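Local coordinates for protein lectin 2 (Agrocybe aegerita, PDB 4TQM) that binds N-acetylglucosamine in pockets of a beta-propeller and probably recognises glycans that carry this sugar, at residues Lys321-Asp326 / Gly370-Val375; Gly302-Tyr307 / Gly328-Trp333; Val343-Asp348 / Thr361-Asn366. The protein carries 1 engineered substitution. All coordinates share one frame; numbering follows the deposited sequence.

Contact 1 of 3, residues Lys321-Asp326 / Gly370-Val375. With NAG (2-acetamido-2-deoxy-beta-D-glucopyranose), chain G.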
loop_
_atom_site.group_PDB
_atom_site.type_symbol
_atom_site.label_atom_id
_atom_site.label_comp_id
_atom_site.label_asym_id
_atom_site.label_seq_id
_atom_site.Cartn_x
_atom_site.Cartn_y
_atom_site.Cartn_z
ATOM N N LYS A 321 -6.156 -6.011 -22.091
ATOM C CA LYS A 321 -7.034 -5.317 -23.024
ATOM C C LYS A 321 -7.500 -3.996 -22.427
ATOM O O LYS A 321 -7.615 -3.862 -21.208
ATOM C CB LYS A 321 -8.246 -6.188 -23.361
ATOM C CG LYS A 321 -9.182 -6.403 -22.188
ATOM C CD LYS A 321 -10.198 -7.500 -22.453
ATOM C CE LYS A 321 -11.064 -7.720 -21.225
ATOM N NZ LYS A 321 -10.236 -7.761 -19.984
ATOM N N LEU A 322 -7.760 -3.019 -23.289
ATOM C CA LEU A 322 -8.272 -1.730 -22.849
ATOM C C LEU A 322 -9.694 -1.901 -22.335
ATOM O O LEU A 322 -10.563 -2.389 -23.058
ATOM C CB LEU A 322 -8.243 -0.725 -24.003
ATOM C CG LEU A 322 -8.795 0.679 -23.755
ATOM C CD1 LEU A 322 -7.970 1.419 -22.715
ATOM C CD2 LEU A 322 -8.846 1.466 -25.055
ATOM N N VAL A 323 -9.931 -1.517 -21.083
ATOM C CA VAL A 323 -11.266 -1.631 -20.512
ATOM C C VAL A 323 -11.888 -0.272 -20.221
ATOM O O VAL A 323 -13.108 -0.172 -20.062
ATOM C CB VAL A 323 -11.295 -2.487 -19.224
ATOM C CG1 VAL A 323 -10.631 -3.838 -19.463
ATOM C CG2 VAL A 323 -10.633 -1.745 -18.071
ATOM N N LEU A 324 -11.070 0.775 -20.143
ATOM C CA LEU A 324 -11.654 2.105 -19.929
ATOM C C LEU A 324 -10.903 3.239 -20.620
ATOM O O LEU A 324 -9.690 3.345 -20.507
ATOM C CB LEU A 324 -11.810 2.397 -18.432
ATOM C CG LEU A 324 -12.441 3.738 -18.043
ATOM C CD1 LEU A 324 -13.808 3.908 -18.682
ATOM C CD2 LEU A 324 -12.547 3.858 -16.533
ATOM N N LYS A 325 -11.628 4.094 -21.336
ATOM C CA LYS A 325 -10.988 5.224 -22.005
ATOM C C LYS A 325 -10.918 6.454 -21.104
ATOM O O LYS A 325 -11.403 7.533 -21.457
ATOM C CB LYS A 325 -11.684 5.548 -23.329
ATOM C CG LYS A 325 -11.458 4.491 -24.400
ATOM C CD LYS A 325 -12.059 4.897 -25.734
ATOM C CE LYS A 325 -11.752 3.858 -26.807
ATOM N NZ LYS A 325 -12.284 4.249 -28.142
ATOM N N ASP A 326 -10.305 6.274 -19.937
ATOM C CA ASP A 326 -10.107 7.359 -18.984
ATOM C C ASP A 326 -9.038 6.965 -17.966
ATOM O O ASP A 326 -8.569 5.824 -17.964
ATOM C CB ASP A 326 -11.419 7.709 -18.282
ATOM C CG ASP A 326 -11.486 9.165 -17.865
ATOM O OD1 ASP A 326 -10.418 9.770 -17.634
ATOM O OD2 ASP A 326 -12.606 9.706 -17.769
ATOM N N GLY A 370 -15.093 -7.335 -14.158
ATOM C CA GLY A 370 -13.870 -6.693 -14.604
ATOM C C GLY A 370 -14.112 -5.672 -15.697
ATOM O O GLY A 370 -13.168 -5.102 -16.240
ATOM N N ASN A 371 -15.380 -5.451 -16.028
ATOM C CA ASN A 371 -15.751 -4.392 -16.961
ATOM C C ASN A 371 -16.159 -3.148 -16.187
ATOM O O ASN A 371 -16.656 -3.248 -15.063
ATOM C CB ASN A 371 -16.888 -4.843 -17.877
ATOM C CG ASN A 371 -16.602 -6.169 -18.549
ATOM O OD1 ASN A 371 -15.698 -6.276 -19.378
ATOM N ND2 ASN A 371 -17.376 -7.189 -18.197
ATOM N N PHE A 372 -15.950 -1.978 -16.782
ATOM C CA PHE A 372 -16.161 -0.726 -16.062
ATOM C C PHE A 372 -17.153 0.218 -16.737
ATOM O O PHE A 372 -17.122 0.411 -17.953
ATOM C CB PHE A 372 -14.823 -0.026 -15.817
ATOM C CG PHE A 372 -13.952 -0.729 -14.815
ATOM C CD1 PHE A 372 -14.036 -0.417 -13.467
ATOM C CD2 PHE A 372 -13.061 -1.710 -15.218
ATOM C CE1 PHE A 372 -13.244 -1.064 -12.540
ATOM C CE2 PHE A 372 -12.264 -2.362 -14.295
ATOM C CZ PHE A 372 -12.357 -2.040 -12.954
ATOM N N GLY A 373 -18.031 0.805 -15.929
ATOM C CA GLY A 373 -19.048 1.710 -16.429
ATOM C C GLY A 373 -18.532 3.116 -16.659
ATOM O O GLY A 373 -17.346 3.387 -16.464
ATOM N N PRO A 374 -19.427 4.026 -17.072
ATOM C CA PRO A 374 -19.072 5.422 -17.350
ATOM C C PRO A 374 -18.532 6.122 -16.107
ATOM O O PRO A 374 -18.957 5.814 -14.993
ATOM C CB PRO A 374 -20.408 6.045 -17.772
ATOM C CG PRO A 374 -21.448 5.169 -17.161
ATOM C CD PRO A 374 -20.874 3.787 -17.209
ATOM N N VAL A 375 -17.598 7.047 -16.305
ATOM C CA VAL A 375 -16.988 7.777 -15.203
ATOM C C VAL A 375 -17.965 8.781 -14.581
ATOM O O VAL A 375 -18.616 9.546 -15.292
ATOM C CB VAL A 375 -15.711 8.507 -15.667
ATOM C CG1 VAL A 375 -15.111 9.314 -14.532
ATOM C CG2 VAL A 375 -14.693 7.507 -16.202
HETATM C C1 NAG G . -10.155 15.743 -16.932
HETATM C C2 NAG G . -9.924 14.428 -16.199
HETATM C C3 NAG G . -10.542 13.283 -16.992
HETATM C C4 NAG G . -12.010 13.589 -17.270
HETATM C C5 NAG G . -12.184 14.981 -17.870
HETATM C C6 NAG G . -13.663 15.330 -18.018
HETATM C C7 NAG G . -7.983 14.508 -14.773
HETATM C C8 NAG G . -6.493 14.385 -14.644
HETATM N N2 NAG G . -8.509 14.220 -15.961
HETATM O O3 NAG G . -10.440 12.081 -16.264
HETATM O O4 NAG G . -12.529 12.632 -18.165
HETATM O O5 NAG G . -11.543 15.960 -17.074
HETATM O O6 NAG G . -14.312 15.218 -16.769
HETATM O O7 NAG G . -8.666 14.867 -13.814
HETATM O O HOH W 1 -11.599 -6.772 -17.730
HETATM O O HOH W 2 -15.089 -2.155 -19.696
#

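Contact 2 of 3, residues Gly302-Tyr307 / Gly328-Trp333. With NAG (2-acetamido-2-deoxy-beta-D-glucopyranose), chain G; NAG (2-acetamido-2-deoxy-beta-D-glucopyranose), chain F; GAL (beta-D-galactopyranose), chain B.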
loop_
_atom_site.group_PDB
_atom_site.type_symbol
_atom_site.label_atom_id
_atom_site.label_comp_id
_atom_site.label_asym_id
_atom_site.label_seq_id
_atom_site.Cartn_x
_atom_site.Cartn_y
_atom_site.Cartn_z
ATOM N N GLY A 302 -2.552 3.041 -18.463
ATOM C CA GLY A 302 -1.656 3.286 -19.580
ATOM C C GLY A 302 -1.870 4.633 -20.239
ATOM O O GLY A 302 -2.424 5.555 -19.634
ATOM N N ASN A 303 -1.424 4.751 -21.485
ATOM C CA ASN A 303 -1.592 5.991 -22.227
ATOM C C ASN A 303 -3.053 6.268 -22.563
ATOM O O ASN A 303 -3.576 7.328 -22.236
ATOM C CB ASN A 303 -0.751 5.976 -23.504
ATOM C CG ASN A 303 -0.918 7.241 -24.324
ATOM O OD1 ASN A 303 -1.598 7.245 -25.353
ATOM N ND2 ASN A 303 -0.303 8.328 -23.869
ATOM N N ALA A 304 -3.706 5.303 -23.205
ATOM C CA ALA A 304 -5.066 5.487 -23.702
ATOM C C ALA A 304 -6.134 5.253 -22.636
ATOM O O ALA A 304 -7.322 5.469 -22.883
ATOM C CB ALA A 304 -5.314 4.585 -24.903
ATOM N N GLY A 305 -5.712 4.813 -21.455
ATOM C CA GLY A 305 -6.643 4.556 -20.375
ATOM C C GLY A 305 -6.306 3.318 -19.568
ATOM O O GLY A 305 -5.140 2.952 -19.421
ATOM N N VAL A 306 -7.344 2.670 -19.051
ATOM C CA VAL A 306 -7.195 1.526 -18.166
ATOM C C VAL A 306 -7.220 0.202 -18.919
ATOM O O VAL A 306 -8.204 -0.124 -19.617
ATOM C CB VAL A 306 -8.291 1.517 -17.086
ATOM C CG1 VAL A 306 -8.035 0.408 -16.078
ATOM C CG2 VAL A 306 -8.349 2.866 -16.390
ATOM N N TYR A 307 -6.122 -0.538 -18.758
ATOM C CA TYR A 307 -5.935 -1.875 -19.312
ATOM C C TYR A 307 -5.989 -2.903 -18.192
ATOM O O TYR A 307 -5.501 -2.658 -17.086
ATOM C CB TYR A 307 -4.572 -1.992 -19.995
ATOM C CG TYR A 307 -4.407 -1.169 -21.247
ATOM C CD1 TYR A 307 -4.541 -1.746 -22.505
ATOM C CD2 TYR A 307 -4.100 0.183 -21.176
ATOM C CE1 TYR A 307 -4.385 -0.994 -23.654
ATOM C CE2 TYR A 307 -3.943 0.942 -22.317
ATOM C CZ TYR A 307 -4.088 0.351 -23.553
ATOM O OH TYR A 307 -3.929 1.109 -24.689
ATOM N N GLY A 328 -6.061 7.731 -17.953
ATOM C CA GLY A 328 -4.778 7.539 -18.602
ATOM C C GLY A 328 -4.085 8.861 -18.877
ATOM O O GLY A 328 -4.605 9.927 -18.537
ATOM N N VAL A 329 -2.906 8.789 -19.487
ATOM C CA VAL A 329 -2.157 9.981 -19.868
ATOM C C VAL A 329 -2.977 10.817 -20.847
ATOM O O VAL A 329 -2.989 12.050 -20.780
ATOM C CB VAL A 329 -0.810 9.604 -20.530
ATOM C CG1 VAL A 329 -0.101 10.842 -21.064
ATOM C CG2 VAL A 329 0.080 8.860 -19.548
ATOM N N GLN A 330 -3.676 10.125 -21.740
ATOM C CA GLN A 330 -4.440 10.757 -22.807
ATOM C C GLN A 330 -5.591 11.602 -22.258
ATOM O O GLN A 330 -6.126 12.465 -22.958
ATOM C CB GLN A 330 -4.973 9.682 -23.757
ATOM C CG GLN A 330 -5.508 10.190 -25.084
ATOM C CD GLN A 330 -5.800 9.057 -26.051
ATOM O OE1 GLN A 330 -4.966 8.713 -26.888
ATOM N NE2 GLN A 330 -6.984 8.469 -25.936
ATOM N N GLN A 331 -5.963 11.356 -21.006
ATOM C CA GLN A 331 -7.040 12.109 -20.368
ATOM C C GLN A 331 -6.504 13.108 -19.342
ATOM O O GLN A 331 -7.246 13.590 -18.480
ATOM C CB GLN A 331 -8.066 11.163 -19.736
ATOM C CG GLN A 331 -8.805 10.281 -20.747
ATOM C CD GLN A 331 -8.021 9.036 -21.136
ATOM O OE1 GLN A 331 -7.274 8.486 -20.331
ATOM N NE2 GLN A 331 -8.196 8.584 -22.374
ATOM N N GLY A 332 -5.213 13.414 -19.444
ATOM C CA GLY A 332 -4.599 14.460 -18.643
ATOM C C GLY A 332 -3.977 14.007 -17.336
ATOM O O GLY A 332 -3.483 14.828 -16.563
ATOM N N TRP A 333 -3.993 12.704 -17.082
ATOM C CA TRP A 333 -3.503 12.173 -15.814
ATOM C C TRP A 333 -1.978 12.106 -15.735
ATOM O O TRP A 333 -1.318 11.530 -16.603
ATOM C CB TRP A 333 -4.135 10.809 -15.526
ATOM C CG TRP A 333 -5.616 10.908 -15.344
ATOM C CD1 TRP A 333 -6.559 10.998 -16.326
ATOM C CD2 TRP A 333 -6.326 10.960 -14.101
ATOM N NE1 TRP A 333 -7.814 11.094 -15.771
ATOM C CE2 TRP A 333 -7.697 11.072 -14.405
ATOM C CE3 TRP A 333 -5.936 10.917 -12.758
ATOM C CZ2 TRP A 333 -8.678 11.146 -13.418
ATOM C CZ3 TRP A 333 -6.912 10.989 -11.780
ATOM C CH2 TRP A 333 -8.265 11.101 -12.115
HETATM C C1 NAG G . -10.155 15.743 -16.932
HETATM C C2 NAG G . -9.924 14.428 -16.199
HETATM C C3 NAG G . -10.542 13.283 -16.992
HETATM C C4 NAG G . -12.010 13.589 -17.270
HETATM C C5 NAG G . -12.184 14.981 -17.870
HETATM C C6 NAG G . -13.663 15.330 -18.018
HETATM C C7 NAG G . -7.983 14.508 -14.773
HETATM C C8 NAG G . -6.493 14.385 -14.644
HETATM N N2 NAG G . -8.509 14.220 -15.961
HETATM O O3 NAG G . -10.440 12.081 -16.264
HETATM O O4 NAG G . -12.529 12.632 -18.165
HETATM O O5 NAG G . -11.543 15.960 -17.074
HETATM O O6 NAG G . -14.312 15.218 -16.769
HETATM O O7 NAG G . -8.666 14.867 -13.814
HETATM C C1 NAG F . -0.024 0.947 -25.918
HETATM C C2 NAG F . 0.040 0.362 -24.510
HETATM C C3 NAG F . 0.291 -1.139 -24.565
HETATM C C4 NAG F . -0.761 -1.797 -25.450
HETATM C C5 NAG F . -0.842 -1.107 -26.809
HETATM C C6 NAG F . -1.992 -1.700 -27.616
HETATM C C7 NAG F . 0.689 1.892 -22.756
HETATM C C8 NAG F . 1.756 2.316 -21.792
HETATM N N2 NAG F . 1.048 1.034 -23.710
HETATM O O3 NAG F . 0.222 -1.678 -23.263
HETATM O O4 NAG F . -0.467 -3.165 -25.631
HETATM O O5 NAG F . -1.030 0.290 -26.665
HETATM O O6 NAG F . -2.038 -1.107 -28.893
HETATM O O7 NAG F . -0.456 2.331 -22.652
HETATM C C1 GAL B . -0.285 5.019 -28.333
HETATM C C2 GAL B . -0.379 3.656 -27.657
HETATM C C3 GAL B . 0.225 3.644 -26.254
HETATM C C4 GAL B . 1.501 4.479 -26.141
HETATM C C5 GAL B . 1.355 5.804 -26.884
HETATM C C6 GAL B . 2.637 6.628 -26.825
HETATM O O1 GAL B . -0.602 4.873 -29.699
HETATM O O2 GAL B . -1.742 3.306 -27.542
HETATM O O3 GAL B . 0.490 2.303 -25.897
HETATM O O4 GAL B . 2.605 3.759 -26.643
HETATM O O5 GAL B . 1.022 5.533 -28.225
HETATM O O6 GAL B . 2.397 7.914 -27.351
#

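Contact 3 of 3, residues Val343-Asp348 / Thr361-Asn366. With NAG (2-acetamido-2-deoxy-beta-D-glucopyranose), chain G.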
loop_
_atom_site.group_PDB
_atom_site.type_symbol
_atom_site.label_atom_id
_atom_site.label_comp_id
_atom_site.label_asym_id
_atom_site.label_seq_id
_atom_site.Cartn_x
_atom_site.Cartn_y
_atom_site.Cartn_z
ATOM N N VAL A 343 -9.754 -0.141 -5.787
ATOM C CA VAL A 343 -10.254 -0.734 -4.554
ATOM C C VAL A 343 -11.760 -0.944 -4.657
ATOM O O VAL A 343 -12.433 -0.283 -5.451
ATOM C CB VAL A 343 -9.973 0.175 -3.337
ATOM C CG1 VAL A 343 -8.475 0.322 -3.095
ATOM C CG2 VAL A 343 -10.625 1.543 -3.526
ATOM N N ASP A 344 -12.292 -1.865 -3.860
ATOM C CA ASP A 344 -13.734 -2.073 -3.834
ATOM C C ASP A 344 -14.424 -0.917 -3.125
ATOM O O ASP A 344 -14.115 -0.606 -1.974
ATOM C CB ASP A 344 -14.091 -3.392 -3.154
ATOM C CG ASP A 344 -15.557 -3.753 -3.319
ATOM O OD1 ASP A 344 -16.219 -3.184 -4.214
ATOM O OD2 ASP A 344 -16.043 -4.619 -2.564
ATOM N N LEU A 345 -15.361 -0.286 -3.822
ATOM C CA LEU A 345 -16.125 0.811 -3.256
ATOM C C LEU A 345 -17.581 0.409 -3.053
ATOM O O LEU A 345 -18.355 1.148 -2.442
ATOM C CB LEU A 345 -16.068 2.025 -4.181
ATOM C CG LEU A 345 -14.696 2.591 -4.541
ATOM C CD1 LEU A 345 -14.836 3.574 -5.685
ATOM C CD2 LEU A 345 -14.047 3.265 -3.343
ATOM N N THR A 346 -17.954 -0.762 -3.564
ATOM C CA THR A 346 -19.363 -1.145 -3.616
ATOM C C THR A 346 -19.698 -2.389 -2.793
ATOM O O THR A 346 -20.853 -2.810 -2.743
ATOM C CB THR A 346 -19.834 -1.353 -5.070
ATOM O OG1 THR A 346 -19.169 -2.488 -5.640
ATOM C CG2 THR A 346 -19.528 -0.119 -5.906
ATOM N N GLY A 347 -18.687 -2.973 -2.156
ATOM C CA GLY A 347 -18.894 -4.115 -1.285
ATOM C C GLY A 347 -19.170 -5.426 -1.998
ATOM O O GLY A 347 -19.597 -6.395 -1.367
ATOM N N ASP A 348 -18.926 -5.469 -3.305
ATOM C CA ASP A 348 -19.170 -6.689 -4.072
ATOM C C ASP A 348 -17.903 -7.510 -4.321
ATOM O O ASP A 348 -17.930 -8.511 -5.040
ATOM C CB ASP A 348 -19.887 -6.374 -5.393
ATOM C CG ASP A 348 -18.980 -5.713 -6.423
ATOM O OD1 ASP A 348 -17.979 -5.066 -6.040
ATOM O OD2 ASP A 348 -19.285 -5.837 -7.629
ATOM N N THR A 361 -12.667 14.500 -8.069
ATOM C CA THR A 361 -12.434 13.091 -7.792
ATOM C C THR A 361 -13.430 12.259 -8.586
ATOM O O THR A 361 -14.638 12.332 -8.356
ATOM C CB THR A 361 -12.579 12.778 -6.292
ATOM O OG1 THR A 361 -11.616 13.536 -5.549
ATOM C CG2 THR A 361 -12.357 11.296 -6.031
ATOM N N LEU A 362 -12.910 11.476 -9.525
ATOM C CA LEU A 362 -13.732 10.726 -10.463
ATOM C C LEU A 362 -13.725 9.235 -10.148
ATOM O O LEU A 362 -12.786 8.723 -9.539
ATOM C CB LEU A 362 -13.237 10.965 -11.890
ATOM C CG LEU A 362 -13.334 12.411 -12.379
ATOM C CD1 LEU A 362 -12.391 12.654 -13.547
ATOM C CD2 LEU A 362 -14.764 12.737 -12.770
ATOM N N VAL A 363 -14.771 8.538 -10.578
ATOM C CA VAL A 363 -14.934 7.134 -10.234
ATOM C C VAL A 363 -15.422 6.317 -11.428
ATOM O O VAL A 363 -16.069 6.843 -12.330
ATOM C CB VAL A 363 -15.923 6.973 -9.055
ATOM C CG1 VAL A 363 -17.360 7.087 -9.538
ATOM C CG2 VAL A 363 -15.711 5.651 -8.356
ATOM N N SER A 364 -15.083 5.031 -11.438
ATOM C CA SER A 364 -15.632 4.091 -12.407
ATOM C C SER A 364 -15.905 2.770 -11.702
ATOM O O SER A 364 -15.003 2.178 -11.100
ATOM C CB SER A 364 -14.676 3.879 -13.580
ATOM O OG SER A 364 -15.212 2.941 -14.502
ATOM N N TYR A 365 -17.152 2.315 -11.769
ATOM C CA TYR A 365 -17.559 1.126 -11.032
ATOM C C TYR A 365 -17.396 -0.165 -11.829
ATOM O O TYR A 365 -17.615 -0.198 -13.042
ATOM C CB TYR A 365 -18.999 1.275 -10.535
ATOM C CG TYR A 365 -19.192 2.465 -9.621
ATOM C CD1 TYR A 365 -18.706 2.450 -8.320
ATOM C CD2 TYR A 365 -19.856 3.604 -10.059
ATOM C CE1 TYR A 365 -18.877 3.530 -7.481
ATOM C CE2 TYR A 365 -20.033 4.692 -9.225
ATOM C CZ TYR A 365 -19.540 4.651 -7.936
ATOM O OH TYR A 365 -19.710 5.731 -7.098
ATOM N N ASN A 366 -17.002 -1.221 -11.124
ATOM C CA ASN A 366 -16.879 -2.553 -11.695
ATOM C C ASN A 366 -18.260 -3.174 -11.876
ATOM O O ASN A 366 -19.086 -3.133 -10.964
ATOM C CB ASN A 366 -16.025 -3.425 -10.771
ATOM C CG ASN A 366 -15.495 -4.674 -11.457
ATOM O OD1 ASN A 366 -16.218 -5.361 -12.179
ATOM N ND2 ASN A 366 -14.222 -4.975 -11.226
HETATM C C1 NAG G . -10.155 15.743 -16.932
HETATM C C2 NAG G . -9.924 14.428 -16.199
HETATM C C3 NAG G . -10.542 13.283 -16.992
HETATM C C4 NAG G . -12.010 13.589 -17.270
HETATM C C5 NAG G . -12.184 14.981 -17.870
HETATM C C6 NAG G . -13.663 15.330 -18.018
HETATM C C7 NAG G . -7.983 14.508 -14.773
HETATM C C8 NAG G . -6.493 14.385 -14.644
HETATM N N2 NAG G . -8.509 14.220 -15.961
HETATM O O3 NAG G . -10.440 12.081 -16.264
HETATM O O4 NAG G . -12.529 12.632 -18.165
HETATM O O5 NAG G . -11.543 15.960 -17.074
HETATM O O6 NAG G . -14.312 15.218 -16.769
HETATM O O7 NAG G . -8.666 14.867 -13.814
#

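Contact 1 of 3, residues Lys321-Asp326 / Gly370-Val375
Asp326 reaches across to Val375 and, with its tip, to a bound N-acetylglucosamine. Its CB comes first, lying 3.9 Å from CG2 of Val375. CG then extends roughly opposite the backbone N (chi1 -151°), which carries the carboxylate out to the sugar. OD1 accepts a hydrogen bond from the O3 hydroxyl of the sugar at 2.7 Å. OD2 accepts one from the neighbouring O4 hydroxyl at 3.0 Å. The carboxylate thus takes two adjacent hydroxyls with its two oxygens, which should fix both its own rotation and the way the sugar is turned. OD2 also rests 3.4 Å from CG2 of Val375. The two side chains cross at about a right angle, with the valine methyl against OD2 and CB. A weak bond from Trp333 NE1 to OD1 gives that oxygen a second partner.

Further along, the contact is apolar or bridged by water. CG2 of Val323 approaches CD2 of Phe372 at 3.7 Å, and the side chains meet obliquely. Leu324 turns CD2 toward CG2 of Val375 more loosely. No direct hydrogen bond joins the segments. One water links Lys321 NZ to Gly370 O. A second donates to Val323 O at 2.8 Å and accepts from Phe372 N.

A classic beta bulge in the edge strand 321-324 sets Val323 and Leu324 together opposite Val306. This outer strand packs on a loop of the following blade, so the contact is an interface between successive blades of a beta-propeller, with the sugar bound at the seam.

Contact 2 of 3, residues Gly302-Tyr307 / Gly328-Trp333
Gly302, Asn303 and Ala304, at the turn of a beta hairpin in a propeller blade, dock on the 3-10 turn in the link to the next blade. The tight part is backbone on backbone. Gly328 has no side chain, and its CA comes within 3.9 Å of the CA of Gly305. Val329 N donates to Gly302 O at 3.3 Å. Gln330 N makes the shorter bond, 2.8 Å to Asn303 O. Both donors lie in the plane of the carbonyl they reach. The linking turn is held from within as well: Gly328 O accepts from Gln331 N and Trp333 N, which arrive from opposite faces of its plane.

Gln331 uses both ends of its amide. A bend at chi2 (83°) folds the chain back, and OE1 accepts from Gly328 N at 2.8 Å. NE2 reaches Ala304 O at 3.3 Å. That bond is longer, and the donor stands well above the carbonyl plane, 67° out of it.

The looser, outer side is made by side chains. ND2 of Asn303 rests against CB of Val329. CB of Gln330 is still close, 3.1 Å from Asn303 O, but the extended chain beyond it only passes Ala304, NE2 staying 4.2 Å from its CA.

Sugars occupy both flanks. On the hairpin side, Asn303 N donates to the acetamido O7 of an N-acetylglucosamine linked to galactose. On the other, Gln331 O and Trp333 NE1 bind the N2 and O3 of a second N-acetylglucosamine. Its acetamido methyl C8 lies 3.4 Å above the Trp333 ring plane, over the ring centre, in a CH-pi contact.

Contact 3 of 3, residues Val343-Asp348 / Thr361-Asn366
Leu345 and Val363 run past each other in opposite directions, and their methyls meet closely. CD1 of Leu345 is 3.5 Å from CG2 of Val363, a snug fit for two methyls. That same CG2 also lies over one face of the Tyr365 ring, 3.8 Å above its plane and offset toward the rim. The valine methyl is therefore shared by the leucine and the tyrosine. Leu345 CD1 itself only grazes the ring, 4.4 Å from CE1 of Tyr365.

Thr346 crosses Tyr365 obliquely. Its CG2 touches CD1 of Tyr365 at 3.6 Å. With chi1 at 67°, OG1 is placed between the backbone N and the carbonyl carbon. The methyl is then left to point at the tyrosine, while the hydroxyl remains near the acids of its own loop.

No hydrogen bond joins the two segments. Their polar groups are bonded within their own loops or to other parts of the chain. Asp344 OD1 accepts from Thr346 N at 3.0 Å, making an Asx turn. The N-H comes from above the carboxylate plane, 59° out of it. Asp344 OD2 accepts from Gly17 N, which ties the loop to the start of the chain, and Asp348 OD1 accepts from Cys350 N.

The contact lies inside one propeller blade, with 343-348 in an FG-GAP-like repeat. It joins the loop between strands 339-343 and 352-356 to the third strand, 361-364, and its exit. Val363 and Tyr365 also pack on Leu378 of the outer strand 376-379. Leu345 reaches Met398 of strand 395-399, in the adjoining blade.

Overall arrangement
The chain forms seven four-stranded antiparallel sheets, the blades of a beta-propeller closed by pairing of strand 395-399 with strand 20-24. Contacts 1 and 2 are centred about 11 Å apart and share the sheet of strands 306-309 and 321-324; their segments alternate along the chain. Contact 3 falls entirely between the two segments of contact 1, in the next blade, its centre about 12 Å from that of contact 1. It follows contact 2, centre to centre about 18 Å. All three touch the same N-acetylglucosamine, which also bonds to Glu358 N. A second N-acetylglucosamine is held similarly by Asp271, Trp278 and Lys276, consistent with a binding site repeated between successive blades.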